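Local coordinates for UPF0098 protein CT_736 (Chlamydia trachomatis, PDB 3N08) that is of unproven function but, as a homologue of phosphatidylethanolamine-binding proteins and Raf kinase inhibitor protein, probably binds anionic or phosphate-bearing ligands, at residues B[4-9]-B[32-37]; B[11-16]-B[144-149]; B[44-49]-B[64-69]; B[117-122]-B[137-142]. All blocks are in the same frame, centred on the assembly; numbering follows the deposited sequence. Where two conformers were deposited one is given.

How the interactions relate
A beta fold of the phosphatidylethanolamine-binding type is built by laying one sheet on another, and the four contacts sample this plan. Interaction 1 pairs two strands of the small antiparallel sheet; interactions 2, 3 and 4 belong to the larger mixed sheet. Along the chain, interaction 3 follows interaction 1, and both 3 and 4 fall between the two segments of interaction 2, whose partners lie 128 residues apart. Interactions 2 and 4 share strand 140-150, with centres about 25 Å apart. Interaction 1 packs on the other three, its centre about 12 Å from that of interaction 2, while interaction 3 lies deepest, about 3 Å from the chain centre.

Interaction 1: residues B[4-9]-B[32-37]; sequences MQLTSQ and LSFSDV
The carbonyl oxygen of Ser33 is gripped twice: the backbone N of Thr7 reaches it across the strands at 3.0 Å, and a water on the hydroxyl-bearing side donates to it at 2.9 Å. The same water also meets Thr7 OG1, so it links the two strands, and it touches Ser35 OG in one of the two conformers of that residue. Thr7 OG1 can serve it because chi1 of 58° sets the hydroxyl between the backbone N and the carbonyl carbon, and a second water binds this oxygen too. Further along, the side-chain amide of Gln5 crosses to the carboxylate of Asp36. Its NE2 gives an almost straight bond (170°) to OD2 at 2.9 Å; the oxygen lies in the plane of the amide, yet the donor comes from above the carboxylate plane. Asp36 OD2 also accepts from the N of Ser1, which helps fix its place.

The other side of the pair is apolar. Leu6 lies alongside Phe34 and sets its CD1 methyl over one face of the ring, 3.9 Å from the centroid, a CH-pi contact displaced toward the rim. Met4 runs beside Val37, its SD 4.0 Å from Val37 CG2. Beneath them, strands 43-50, 108-117 and 140-150 receive these side chains.

Backbone bonds between Gln5 and Ser35 and between Thr7 and Ser33 set the antiparallel register. A polar face of Gln5, Thr7, Ser33 and Ser35 and an apolar face of Leu6 and Phe34 make this a two-stranded, amphipathic part of the small sheet that packs on the larger sheet of the PEBP-like fold.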
loop_
_atom_site.group_PDB
_atom_site.type_symbol
_atom_site.label_atom_id
_atom_site.label_comp_id
_atom_site.label_asym_id
_atom_site.label_seq_id
_atom_site.Cartn_x
_atom_site.Cartn_y
_atom_site.Cartn_z
ATOM N N MET B 4 -3.880 -2.996 -3.202
ATOM C CA MET B 4 -3.167 -4.092 -2.570
ATOM C C MET B 4 -1.989 -3.546 -1.790
ATOM O O MET B 4 -1.302 -2.642 -2.252
ATOM C CB MET B 4 -2.667 -5.082 -3.627
ATOM C CG MET B 4 -1.962 -6.313 -3.045
ATOM S SD MET B 4 -1.569 -7.621 -4.259
ATOM C CE MET B 4 -0.322 -6.798 -5.238
ATOM N N GLN B 5 -1.724 -4.145 -0.632
ATOM C CA GLN B 5 -0.647 -3.764 0.254
ATOM C C GLN B 5 0.296 -4.930 0.487
ATOM O O GLN B 5 -0.126 -6.105 0.554
ATOM C CB GLN B 5 -1.212 -3.384 1.599
ATOM C CG GLN B 5 -2.194 -2.263 1.558
ATOM C CD GLN B 5 -2.553 -1.840 2.960
ATOM O OE1 GLN B 5 -1.671 -1.516 3.758
ATOM N NE2 GLN B 5 -3.821 -1.913 3.305
ATOM N N LEU B 6 1.568 -4.591 0.675
ATOM C CA LEU B 6 2.579 -5.522 1.135
ATOM C C LEU B 6 3.295 -4.831 2.272
ATOM O O LEU B 6 3.910 -3.769 2.082
ATOM C CB LEU B 6 3.547 -5.853 0.020
ATOM C CG LEU B 6 4.668 -6.785 0.455
ATOM C CD1 LEU B 6 4.154 -8.140 0.865
ATOM C CD2 LEU B 6 5.729 -6.903 -0.618
ATOM N N THR B 7 3.200 -5.409 3.462
ATOM C CA THR B 7 3.770 -4.815 4.665
ATOM C C THR B 7 4.492 -5.882 5.468
ATOM O O THR B 7 4.404 -7.060 5.158
ATOM C CB THR B 7 2.706 -4.138 5.536
ATOM O OG1 THR B 7 1.705 -5.097 5.903
ATOM C CG2 THR B 7 2.065 -2.982 4.785
ATOM N N SER B 8 5.210 -5.450 6.496
ATOM C CA SER B 8 5.869 -6.338 7.413
ATOM C C SER B 8 5.714 -5.821 8.825
ATOM O O SER B 8 5.894 -4.633 9.090
ATOM C CB SER B 8 7.354 -6.476 7.081
ATOM O OG SER B 8 7.998 -7.282 8.049
ATOM N N GLN B 9 5.376 -6.721 9.745
ATOM C CA GLN B 9 5.346 -6.374 11.160
ATOM C C GLN B 9 6.735 -6.024 11.681
ATOM O O GLN B 9 6.859 -5.370 12.719
ATOM C CB GLN B 9 4.762 -7.519 11.993
ATOM C CG GLN B 9 3.330 -7.886 11.619
ATOM C CD GLN B 9 2.964 -9.334 11.951
ATOM O OE1 GLN B 9 3.832 -10.208 12.068
ATOM N NE2 GLN B 9 1.668 -9.591 12.096
ATOM N N LEU B 32 5.952 -11.204 6.243
ATOM C CA LEU B 32 5.312 -10.321 5.279
ATOM C C LEU B 32 3.829 -10.552 5.279
ATOM O O LEU B 32 3.372 -11.675 5.492
ATOM C CB LEU B 32 5.830 -10.625 3.881
ATOM C CG LEU B 32 7.329 -10.382 3.671
ATOM C CD1 LEU B 32 7.768 -10.985 2.336
ATOM C CD2 LEU B 32 7.619 -8.883 3.681
ATOM N N SER B 33 3.071 -9.492 5.031
ATOM C CA SER B 33 1.607 -9.541 4.964
ATOM C C SER B 33 1.114 -8.967 3.662
ATOM O O SER B 33 1.550 -7.890 3.226
ATOM C CB SER B 33 0.977 -8.720 6.083
ATOM O OG SER B 33 1.272 -9.290 7.348
ATOM N N PHE B 34 0.199 -9.680 3.035
ATOM C CA PHE B 34 -0.461 -9.249 1.823
ATOM C C PHE B 34 -1.889 -8.886 2.206
ATOM O O PHE B 34 -2.554 -9.642 2.933
ATOM C CB PHE B 34 -0.499 -10.386 0.801
ATOM C CG PHE B 34 0.857 -10.895 0.396
ATOM C CD1 PHE B 34 1.549 -11.793 1.200
ATOM C CD2 PHE B 34 1.451 -10.482 -0.783
ATOM C CE1 PHE B 34 2.808 -12.267 0.820
ATOM C CE2 PHE B 34 2.684 -10.969 -1.172
ATOM C CZ PHE B 34 3.368 -11.850 -0.368
ATOM N N SER B 35 -2.382 -7.743 1.774
ATOM C CA SER B 35 -3.776 -7.453 2.039
ATOM C C SER B 35 -4.358 -6.630 0.915
ATOM O O SER B 35 -3.647 -6.103 0.060
ATOM C CB SER B 35 -3.942 -6.753 3.382
ATOM O OG SER B 35 -3.332 -5.477 3.350
ATOM N N ASP B 36 -5.673 -6.565 0.905
ATOM C CA ASP B 36 -6.425 -5.866 -0.129
ATOM C C ASP B 36 -6.094 -6.426 -1.519
ATOM O O ASP B 36 -6.011 -5.706 -2.502
ATOM C CB ASP B 36 -6.201 -4.340 -0.081
ATOM C CG ASP B 36 -6.577 -3.730 1.247
ATOM O OD1 ASP B 36 -7.496 -4.258 1.900
ATOM O OD2 ASP B 36 -5.982 -2.696 1.619
ATOM N N VAL B 37 -5.902 -7.734 -1.595
ATOM C CA VAL B 37 -5.637 -8.381 -2.869
ATOM C C VAL B 37 -6.933 -8.388 -3.695
ATOM O O VAL B 37 -7.983 -8.753 -3.175
ATOM C CB VAL B 37 -5.120 -9.846 -2.665
ATOM C CG1 VAL B 37 -4.912 -10.540 -3.991
ATOM C CG2 VAL B 37 -3.843 -9.864 -1.832
HETATM O O HOH W 1 -0.350 -5.850 4.042
HETATM O O HOH W 2 2.279 -6.311 8.244
#

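Interaction 2: residues B[11-16]-B[144-149]; sequences FSYGRP and AELMGT
Tyr13 and Met147 cross at about a right angle, the phenol ring laid over the methionine so that Met147 CB sits under one face, 3.9 Å from the ring centroid and displaced toward the rim. Chi1 of -166° swings the ring along strand 140-150 toward Glu145. Here the hydroxyl of Tyr13 donates to Glu145 OE2 at 2.6 Å, a short bond that meets the oxygen nearly along its C-O axis, with the ring and carboxylate planes 28° apart. A tyrosine can thus offer its face to a hydrocarbon chain and its edge to a charge.

On the opposite face of the strand, Phe11 crosses Leu146 at a slant, its CE2 3.8 Å from Leu146 CD2. The same ring atom lies 3.6 Å from Gly148 CA, while Met147 O lies at the ring edge, in its plane. Gly148, lacking a side chain, allows the phenyl this close to the strand. Pro16 and Thr149 run side by side.

Between these groups the backbone makes a type II turn from Ser12 to Arg15. Gly14, with positive phi, sends its N to Met147 O at 2.8 Å, and Thr149 N donates to Arg15 O at 2.9 Å. A water then joins Gly14 O, to which it donates, with Thr149 OG1.

The turn leads into the short, weakly bonded strand 15-16, which runs parallel to 140-150 along one border of the larger sheet; strand 108-117 lies beyond 140-150, and Glu40 of the second subunit packs against Tyr13 and Met147.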
loop_
_atom_site.group_PDB
_atom_site.type_symbol
_atom_site.label_atom_id
_atom_site.label_comp_id
_atom_site.label_asym_id
_atom_site.label_seq_id
_atom_site.Cartn_x
_atom_site.Cartn_y
_atom_site.Cartn_z
ATOM N N PHE B 11 9.219 -4.204 10.045
ATOM C CA PHE B 11 9.787 -2.919 9.645
ATOM C C PHE B 11 8.823 -2.192 8.739
ATOM O O PHE B 11 8.105 -2.812 7.947
ATOM C CB PHE B 11 11.137 -3.044 8.928
ATOM C CG PHE B 11 11.109 -3.881 7.687
ATOM C CD1 PHE B 11 11.191 -5.264 7.751
ATOM C CD2 PHE B 11 11.016 -3.283 6.439
ATOM C CE1 PHE B 11 11.155 -6.024 6.573
ATOM C CE2 PHE B 11 10.981 -4.042 5.286
ATOM C CZ PHE B 11 11.047 -5.403 5.348
ATOM N N SER B 12 8.848 -0.868 8.848
ATOM C CA SER B 12 8.073 0.004 7.986
ATOM C C SER B 12 8.905 0.456 6.783
ATOM O O SER B 12 10.126 0.289 6.759
ATOM C CB SER B 12 7.590 1.220 8.775
ATOM O OG SER B 12 6.708 0.816 9.804
ATOM N N TYR B 13 8.233 1.046 5.803
ATOM C CA TYR B 13 8.888 1.419 4.559
ATOM C C TYR B 13 10.114 2.315 4.801
ATOM O O TYR B 13 10.023 3.367 5.415
ATOM C CB TYR B 13 7.901 2.107 3.603
ATOM C CG TYR B 13 8.441 2.205 2.205
ATOM C CD1 TYR B 13 9.381 3.158 1.890
ATOM C CD2 TYR B 13 8.040 1.319 1.204
ATOM C CE1 TYR B 13 9.905 3.241 0.629
ATOM C CE2 TYR B 13 8.545 1.396 -0.052
ATOM C CZ TYR B 13 9.492 2.339 -0.331
ATOM O OH TYR B 13 10.006 2.416 -1.609
ATOM N N GLY B 14 11.246 1.868 4.276
ATOM C CA GLY B 14 12.476 2.637 4.328
ATOM C C GLY B 14 13.207 2.524 5.651
ATOM O O GLY B 14 14.210 3.221 5.826
ATOM N N ARG B 15 12.733 1.694 6.568
ATOM C CA ARG B 15 13.376 1.546 7.879
ATOM C C ARG B 15 14.244 0.292 7.904
ATOM O O ARG B 15 14.160 -0.529 7.011
ATOM C CB ARG B 15 12.337 1.495 9.005
ATOM C CG ARG B 15 11.418 2.735 9.044
ATOM C CD ARG B 15 12.202 4.042 8.976
ATOM N NE ARG B 15 13.129 4.151 10.110
ATOM C CZ ARG B 15 14.221 4.912 10.147
ATOM N NH1 ARG B 15 14.566 5.653 9.111
ATOM N NH2 ARG B 15 14.982 4.923 11.236
ATOM N N PRO B 16 15.091 0.168 8.918
ATOM C CA PRO B 16 15.998 -0.982 8.975
ATOM C C PRO B 16 15.276 -2.304 9.189
ATOM O O PRO B 16 14.392 -2.421 10.064
ATOM C CB PRO B 16 16.892 -0.662 10.183
ATOM C CG PRO B 16 16.892 0.833 10.276
ATOM C CD PRO B 16 15.462 1.199 9.896
ATOM N N ALA B 144 2.306 -4.121 -5.462
ATOM C CA ALA B 144 2.589 -3.411 -4.232
ATOM C C ALA B 144 4.078 -3.493 -3.943
ATOM O O ALA B 144 4.785 -4.342 -4.492
ATOM C CB ALA B 144 1.778 -3.969 -3.087
ATOM N N GLU B 145 4.569 -2.598 -3.102
ATOM C CA GLU B 145 6.005 -2.492 -2.860
ATOM C C GLU B 145 6.263 -2.190 -1.397
ATOM O O GLU B 145 5.567 -1.370 -0.801
ATOM C CB GLU B 145 6.592 -1.362 -3.707
ATOM C CG GLU B 145 8.060 -1.004 -3.434
ATOM C CD GLU B 145 8.537 0.215 -4.255
ATOM O OE1 GLU B 145 8.334 0.242 -5.490
ATOM O OE2 GLU B 145 9.104 1.137 -3.658
ATOM N N LEU B 146 7.277 -2.844 -0.847
ATOM C CA LEU B 146 7.812 -2.556 0.473
ATOM C C LEU B 146 9.324 -2.446 0.318
ATOM O O LEU B 146 9.896 -3.086 -0.533
ATOM C CB LEU B 146 7.427 -3.686 1.435
ATOM C CG LEU B 146 8.039 -3.616 2.830
ATOM C CD1 LEU B 146 7.517 -2.413 3.647
ATOM C CD2 LEU B 146 7.709 -4.914 3.568
ATOM N N MET B 147 9.957 -1.618 1.125
ATOM C CA MET B 147 11.413 -1.526 1.115
ATOM C C MET B 147 11.886 -1.441 2.544
ATOM O O MET B 147 11.263 -0.805 3.367
ATOM C CB MET B 147 11.872 -0.294 0.313
ATOM C CG MET B 147 13.413 -0.200 0.165
ATOM S SD MET B 147 14.266 0.751 1.495
ATOM C CE MET B 147 13.946 2.435 0.864
ATOM N N GLY B 148 12.986 -2.126 2.848
ATOM C CA GLY B 148 13.692 -1.938 4.112
ATOM C C GLY B 148 15.178 -1.880 3.860
ATOM O O GLY B 148 15.636 -2.355 2.820
ATOM N N THR B 149 15.935 -1.350 4.811
ATOM C CA THR B 149 17.370 -1.216 4.622
ATOM C C THR B 149 18.141 -2.201 5.512
ATOM O O THR B 149 17.627 -2.708 6.511
ATOM C CB THR B 149 17.840 0.213 4.931
ATOM O OG1 THR B 149 17.556 0.524 6.300
ATOM C CG2 THR B 149 17.142 1.214 4.030
HETATM O O HOH W 3 16.730 2.981 7.064
#

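Interaction 3: residues B[44-49]-B[64-69]; sequences LVLIVE and IHWIVY
Hydrogen bonding between Leu46 and Val68 sets the register: Leu46 N donates to Val68 O at 2.8 Å and Val68 N returns to Leu46 O at 2.9 Å. Val48 N likewise bonds Trp66 O. Antiparallel pairing need not be regular, however, and at Val48 a classic beta bulge intervenes. Its carbonyl oxygen takes His65 N at 2.7 Å and, weakly, Trp66 N at 3.3 Å.

Apolar contacts divide between the two faces. On one, Leu46 reaches across at a slant and places CD2 3.8 Å from Trp66 CE3, while Val48 CG2 touches Trp66 CB. On the other, Val45 CG2 meets Tyr69 CB at 4.0 Å. The aliphatic part of Glu49 also lies alongside Ile64 there, CB 3.5 Å from Ile64 CD1; Glu49 CG stands between the backbone N and the carbonyl carbon (chi1 60°), its chain then extended.

Polar ends look outside the pair. Glu49 OE1 forms a salt bridge with Lys129, and His65 ND1 and Trp66 NE1 bond to Cys99 O and Gln88 OE1.

Strand 43-50 has strand 108-117 as its other neighbour. Helix 129-136 covers Val45, Ile64 and Ile67, whereas Leu44 and Leu46 meet strand 32-35.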
loop_
_atom_site.group_PDB
_atom_site.type_symbol
_atom_site.label_atom_id
_atom_site.label_comp_id
_atom_site.label_asym_id
_atom_site.label_seq_id
_atom_site.Cartn_x
_atom_site.Cartn_y
_atom_site.Cartn_z
ATOM N N LEU B 44 -0.417 -14.951 -6.344
ATOM C CA LEU B 44 0.499 -13.866 -6.003
ATOM C C LEU B 44 1.933 -14.266 -6.292
ATOM O O LEU B 44 2.312 -15.431 -6.224
ATOM C CB LEU B 44 0.385 -13.506 -4.517
ATOM C CG LEU B 44 -0.922 -12.876 -4.025
ATOM C CD1 LEU B 44 -0.991 -12.835 -2.496
ATOM C CD2 LEU B 44 -1.059 -11.471 -4.609
ATOM N N VAL B 45 2.726 -13.246 -6.583
ATOM C CA VAL B 45 4.157 -13.350 -6.823
ATOM C C VAL B 45 4.900 -12.380 -5.912
ATOM O O VAL B 45 4.435 -11.250 -5.700
ATOM C CB VAL B 45 4.475 -12.978 -8.278
ATOM C CG1 VAL B 45 5.976 -12.993 -8.543
ATOM C CG2 VAL B 45 3.711 -13.901 -9.228
ATOM N N LEU B 46 6.043 -12.817 -5.399
ATOM C CA LEU B 46 6.942 -11.975 -4.601
ATOM C C LEU B 46 8.346 -11.995 -5.191
ATOM O O LEU B 46 8.881 -13.064 -5.451
ATOM C CB LEU B 46 6.943 -12.490 -3.162
ATOM C CG LEU B 46 7.921 -11.781 -2.219
ATOM C CD1 LEU B 46 7.509 -10.383 -1.907
ATOM C CD2 LEU B 46 8.133 -12.552 -0.929
ATOM N N ILE B 47 8.929 -10.814 -5.409
ATOM C CA ILE B 47 10.319 -10.708 -5.857
ATOM C C ILE B 47 11.021 -9.749 -4.896
ATOM O O ILE B 47 10.554 -8.637 -4.697
ATOM C CB ILE B 47 10.429 -10.210 -7.302
ATOM C CG1 ILE B 47 9.706 -11.158 -8.245
ATOM C CG2 ILE B 47 11.906 -10.032 -7.704
ATOM C CD1 ILE B 47 9.640 -10.676 -9.680
ATOM N N VAL B 48 12.150 -10.174 -4.323
ATOM C CA VAL B 48 12.913 -9.327 -3.416
ATOM C C VAL B 48 14.273 -9.119 -4.029
ATOM O O VAL B 48 14.955 -10.082 -4.405
ATOM C CB VAL B 48 13.061 -9.968 -2.031
ATOM C CG1 VAL B 48 13.796 -9.073 -1.065
ATOM C CG2 VAL B 48 11.699 -10.374 -1.478
ATOM N N GLU B 49 14.682 -7.869 -4.112
ATOM C CA GLU B 49 15.935 -7.564 -4.755
ATOM C C GLU B 49 16.653 -6.385 -4.141
ATOM O O GLU B 49 16.056 -5.543 -3.471
ATOM C CB GLU B 49 15.724 -7.350 -6.232
ATOM C CG GLU B 49 14.795 -6.231 -6.552
ATOM C CD GLU B 49 14.423 -6.182 -8.038
ATOM O OE1 GLU B 49 14.347 -7.250 -8.682
ATOM O OE2 GLU B 49 14.220 -5.071 -8.568
ATOM N N ILE B 64 19.016 -10.507 -6.881
ATOM C CA ILE B 64 17.722 -11.054 -6.466
ATOM C C ILE B 64 17.926 -11.937 -5.250
ATOM O O ILE B 64 18.728 -12.895 -5.278
ATOM C CB ILE B 64 17.088 -11.884 -7.604
ATOM C CG1 ILE B 64 16.896 -11.060 -8.876
ATOM C CG2 ILE B 64 15.781 -12.489 -7.120
ATOM C CD1 ILE B 64 16.345 -9.690 -8.698
ATOM N N HIS B 65 17.246 -11.578 -4.177
ATOM C CA HIS B 65 17.339 -12.291 -2.920
ATOM C C HIS B 65 16.258 -13.354 -2.705
ATOM O O HIS B 65 16.457 -14.245 -1.911
ATOM C CB HIS B 65 17.359 -11.294 -1.741
ATOM C CG HIS B 65 18.682 -10.625 -1.569
ATOM N ND1 HIS B 65 19.579 -10.997 -0.593
ATOM C CD2 HIS B 65 19.325 -9.710 -2.331
ATOM C CE1 HIS B 65 20.692 -10.296 -0.716
ATOM N NE2 HIS B 65 20.564 -9.509 -1.765
ATOM N N TRP B 66 15.122 -13.235 -3.379
ATOM C CA TRP B 66 14.031 -14.186 -3.178
ATOM C C TRP B 66 13.043 -14.069 -4.320
ATOM O O TRP B 66 12.644 -12.961 -4.681
ATOM C CB TRP B 66 13.313 -13.896 -1.854
ATOM C CG TRP B 66 12.582 -15.055 -1.221
ATOM C CD1 TRP B 66 12.647 -16.366 -1.566
ATOM C CD2 TRP B 66 11.709 -14.972 -0.086
ATOM N NE1 TRP B 66 11.843 -17.115 -0.709
ATOM C CE2 TRP B 66 11.266 -16.278 0.203
ATOM C CE3 TRP B 66 11.258 -13.915 0.706
ATOM C CZ2 TRP B 66 10.375 -16.558 1.260
ATOM C CZ3 TRP B 66 10.387 -14.193 1.761
ATOM C CH2 TRP B 66 9.956 -15.502 2.024
ATOM N N ILE B 67 12.599 -15.218 -4.822
ATOM C CA ILE B 67 11.491 -15.313 -5.740
ATOM C C ILE B 67 10.509 -16.351 -5.215
ATOM O O ILE B 67 10.889 -17.506 -4.942
ATOM C CB ILE B 67 11.985 -15.755 -7.128
ATOM C CG1 ILE B 67 12.842 -14.650 -7.756
ATOM C CG2 ILE B 67 10.805 -16.129 -8.034
ATOM C CD1 ILE B 67 13.363 -14.987 -9.146
ATOM N N VAL B 68 9.246 -15.948 -5.178
ATOM C CA VAL B 68 8.159 -16.866 -4.846
ATOM C C VAL B 68 7.020 -16.599 -5.819
ATOM O O VAL B 68 6.652 -15.462 -6.040
ATOM C CB VAL B 68 7.628 -16.661 -3.416
ATOM C CG1 VAL B 68 6.547 -17.679 -3.093
ATOM C CG2 VAL B 68 8.756 -16.766 -2.405
ATOM N N TYR B 69 6.441 -17.644 -6.401
ATOM C CA TYR B 69 5.289 -17.432 -7.246
ATOM C C TYR B 69 4.254 -18.527 -7.019
ATOM O O TYR B 69 4.526 -19.540 -6.377
ATOM C CB TYR B 69 5.686 -17.299 -8.731
ATOM C CG TYR B 69 6.076 -18.582 -9.424
ATOM C CD1 TYR B 69 7.386 -19.042 -9.402
ATOM C CD2 TYR B 69 5.129 -19.307 -10.134
ATOM C CE1 TYR B 69 7.737 -20.214 -10.060
ATOM C CE2 TYR B 69 5.469 -20.461 -10.782
ATOM C CZ TYR B 69 6.765 -20.901 -10.749
ATOM O OH TYR B 69 7.068 -22.062 -11.416
#

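Interaction 4: residues B[117-122]-B[137-142]; sequences LDVVLS and DGHIIA
His139, Leu117 and Asp118 bury the most surface in this contact, where strand 108-117 ends and strand 140-150 begins: an antiparallel, non-hydrogen-bonded pair of Leu117 with Ile140, joined through helix 129-136. It shows how a strand pair frays at its end, with loop residues taking over from regular pairing. Next to it a classic beta bulge sets Ile141 and Ala142 both opposite Ala116.

His139 buries the largest area. Val119, in one of its two deposited conformers, crosses its imidazole at about a right angle and places CG2 over one face, 3.8 Å from the centroid, a CH-pi contact leaning toward the rim. At the edge stands Asp118 OD1, near the ring plane, although the carboxylate itself is turned 66° from the ring. ND1 donates to that oxygen only weakly, at 3.3 Å and an angle of 136°. Asp118 also uses its backbone: its N bonds His139 O at 3.0 Å, in the plane of the carbonyl. Thus one aspartate meets one histidine twice, through main chain and side chain.

Leu117, the buried member of the group, lies on the face of the sheet covered by helix 129-136. With its CG anti to the carbonyl carbon (chi1 -48°), it slants toward Ile140 and packs on Met136 of that helix and Val45 of strand 43-50. Asp118 also touches Ile141, through OD2 and CG2 at 4.0 Å. Across the strand pair, the closest apolar approach is Leu117 CD2 to Ile140 CG1, 3.8 Å.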
loop_
_atom_site.group_PDB
_atom_site.type_symbol
_atom_site.label_atom_id
_atom_site.label_comp_id
_atom_site.label_asym_id
_atom_site.label_seq_id
_atom_site.Cartn_x
_atom_site.Cartn_y
_atom_site.Cartn_z
ATOM N N LEU B 117 -1.804 -11.746 -9.899
ATOM C CA LEU B 117 -2.071 -12.212 -11.268
ATOM C C LEU B 117 -3.481 -12.770 -11.394
ATOM O O LEU B 117 -4.022 -13.321 -10.427
ATOM C CB LEU B 117 -1.096 -13.322 -11.661
ATOM C CG LEU B 117 0.388 -13.144 -11.416
ATOM C CD1 LEU B 117 1.129 -14.313 -12.054
ATOM C CD2 LEU B 117 0.877 -11.841 -11.992
ATOM N N ASP B 118 -4.051 -12.671 -12.590
ATOM C CA ASP B 118 -5.350 -13.290 -12.860
ATOM C C ASP B 118 -5.245 -14.708 -13.429
ATOM O O ASP B 118 -6.205 -15.217 -14.025
ATOM C CB ASP B 118 -6.165 -12.407 -13.799
ATOM C CG ASP B 118 -5.479 -12.188 -15.133
ATOM O OD1 ASP B 118 -4.483 -12.861 -15.475
ATOM O OD2 ASP B 118 -5.999 -11.343 -15.902
ATOM N N VAL B 119 -4.098 -15.342 -13.241
ATOM C CA VAL B 119 -3.880 -16.707 -13.656
ATOM C C VAL B 119 -2.960 -17.368 -12.632
ATOM O O VAL B 119 -2.289 -16.683 -11.835
ATOM C CB VAL B 119 -3.199 -16.825 -15.045
ATOM C CG1 VAL B 119 -4.041 -16.155 -16.146
ATOM C CG2 VAL B 119 -1.779 -16.278 -15.026
ATOM N N VAL B 120 -2.958 -18.687 -12.661
ATOM C CA VAL B 120 -1.950 -19.509 -12.009
ATOM C C VAL B 120 -0.909 -19.856 -13.077
ATOM O O VAL B 120 -1.258 -20.349 -14.167
ATOM C CB VAL B 120 -2.588 -20.788 -11.424
ATOM C CG1 VAL B 120 -1.531 -21.705 -10.864
ATOM C CG2 VAL B 120 -3.628 -20.431 -10.353
ATOM N N LEU B 121 0.369 -19.615 -12.783
ATOM C CA LEU B 121 1.432 -19.887 -13.748
ATOM C C LEU B 121 1.756 -21.369 -13.790
ATOM O O LEU B 121 1.424 -22.122 -12.875
ATOM C CB LEU B 121 2.686 -19.087 -13.413
ATOM C CG LEU B 121 2.536 -17.570 -13.399
ATOM C CD1 LEU B 121 3.816 -16.927 -12.892
ATOM C CD2 LEU B 121 2.158 -17.034 -14.777
ATOM N N SER B 122 2.381 -21.814 -14.873
ATOM C CA SER B 122 2.833 -23.188 -14.956
ATOM C C SER B 122 3.761 -23.517 -13.788
ATOM O O SER B 122 4.526 -22.688 -13.331
ATOM C CB SER B 122 3.537 -23.422 -16.299
ATOM O OG SER B 122 3.910 -24.774 -16.435
ATOM N N ASP B 137 3.659 -11.654 -17.824
ATOM C CA ASP B 137 3.241 -10.653 -18.801
ATOM C C ASP B 137 1.835 -10.876 -19.335
ATOM O O ASP B 137 1.512 -11.948 -19.841
ATOM C CB ASP B 137 4.225 -10.575 -19.970
ATOM C CG ASP B 137 3.881 -9.459 -20.929
ATOM O OD1 ASP B 137 3.927 -8.285 -20.503
ATOM O OD2 ASP B 137 3.543 -9.756 -22.090
ATOM N N GLY B 138 1.011 -9.845 -19.209
ATOM C CA GLY B 138 -0.372 -9.898 -19.613
ATOM C C GLY B 138 -1.330 -10.301 -18.502
ATOM O O GLY B 138 -2.545 -10.304 -18.718
ATOM N N HIS B 139 -0.808 -10.632 -17.319
ATOM C CA HIS B 139 -1.641 -11.208 -16.273
ATOM C C HIS B 139 -1.567 -10.408 -14.991
ATOM O O HIS B 139 -2.240 -10.766 -14.027
ATOM C CB HIS B 139 -1.217 -12.648 -15.985
ATOM C CG HIS B 139 -1.210 -13.525 -17.191
ATOM N ND1 HIS B 139 -2.361 -13.858 -17.864
ATOM C CD2 HIS B 139 -0.199 -14.145 -17.839
ATOM C CE1 HIS B 139 -2.060 -14.630 -18.892
ATOM N NE2 HIS B 139 -0.755 -14.822 -18.899
ATOM N N ILE B 140 -0.739 -9.365 -14.947
ATOM C CA ILE B 140 -0.600 -8.570 -13.703
ATOM C C ILE B 140 -1.761 -7.600 -13.536
ATOM O O ILE B 140 -1.977 -6.703 -14.368
ATOM C CB ILE B 140 0.710 -7.756 -13.667
ATOM C CG1 ILE B 140 1.911 -8.672 -13.846
ATOM C CG2 ILE B 140 0.838 -6.997 -12.370
ATOM C CD1 ILE B 140 3.222 -7.923 -13.972
ATOM N N ILE B 141 -2.505 -7.751 -12.447
ATOM C CA ILE B 141 -3.645 -6.888 -12.209
ATOM C C ILE B 141 -3.392 -5.853 -11.130
ATOM O O ILE B 141 -4.084 -4.837 -11.087
ATOM C CB ILE B 141 -4.938 -7.699 -11.969
ATOM C CG1 ILE B 141 -4.872 -8.545 -10.703
ATOM C CG2 ILE B 141 -5.266 -8.537 -13.218
ATOM C CD1 ILE B 141 -6.166 -9.344 -10.456
ATOM N N ALA B 142 -2.383 -6.063 -10.295
ATOM C CA ALA B 142 -2.020 -5.076 -9.271
ATOM C C ALA B 142 -0.623 -5.362 -8.784
ATOM O O ALA B 142 -0.146 -6.496 -8.882
ATOM C CB ALA B 142 -3.000 -5.145 -8.099
#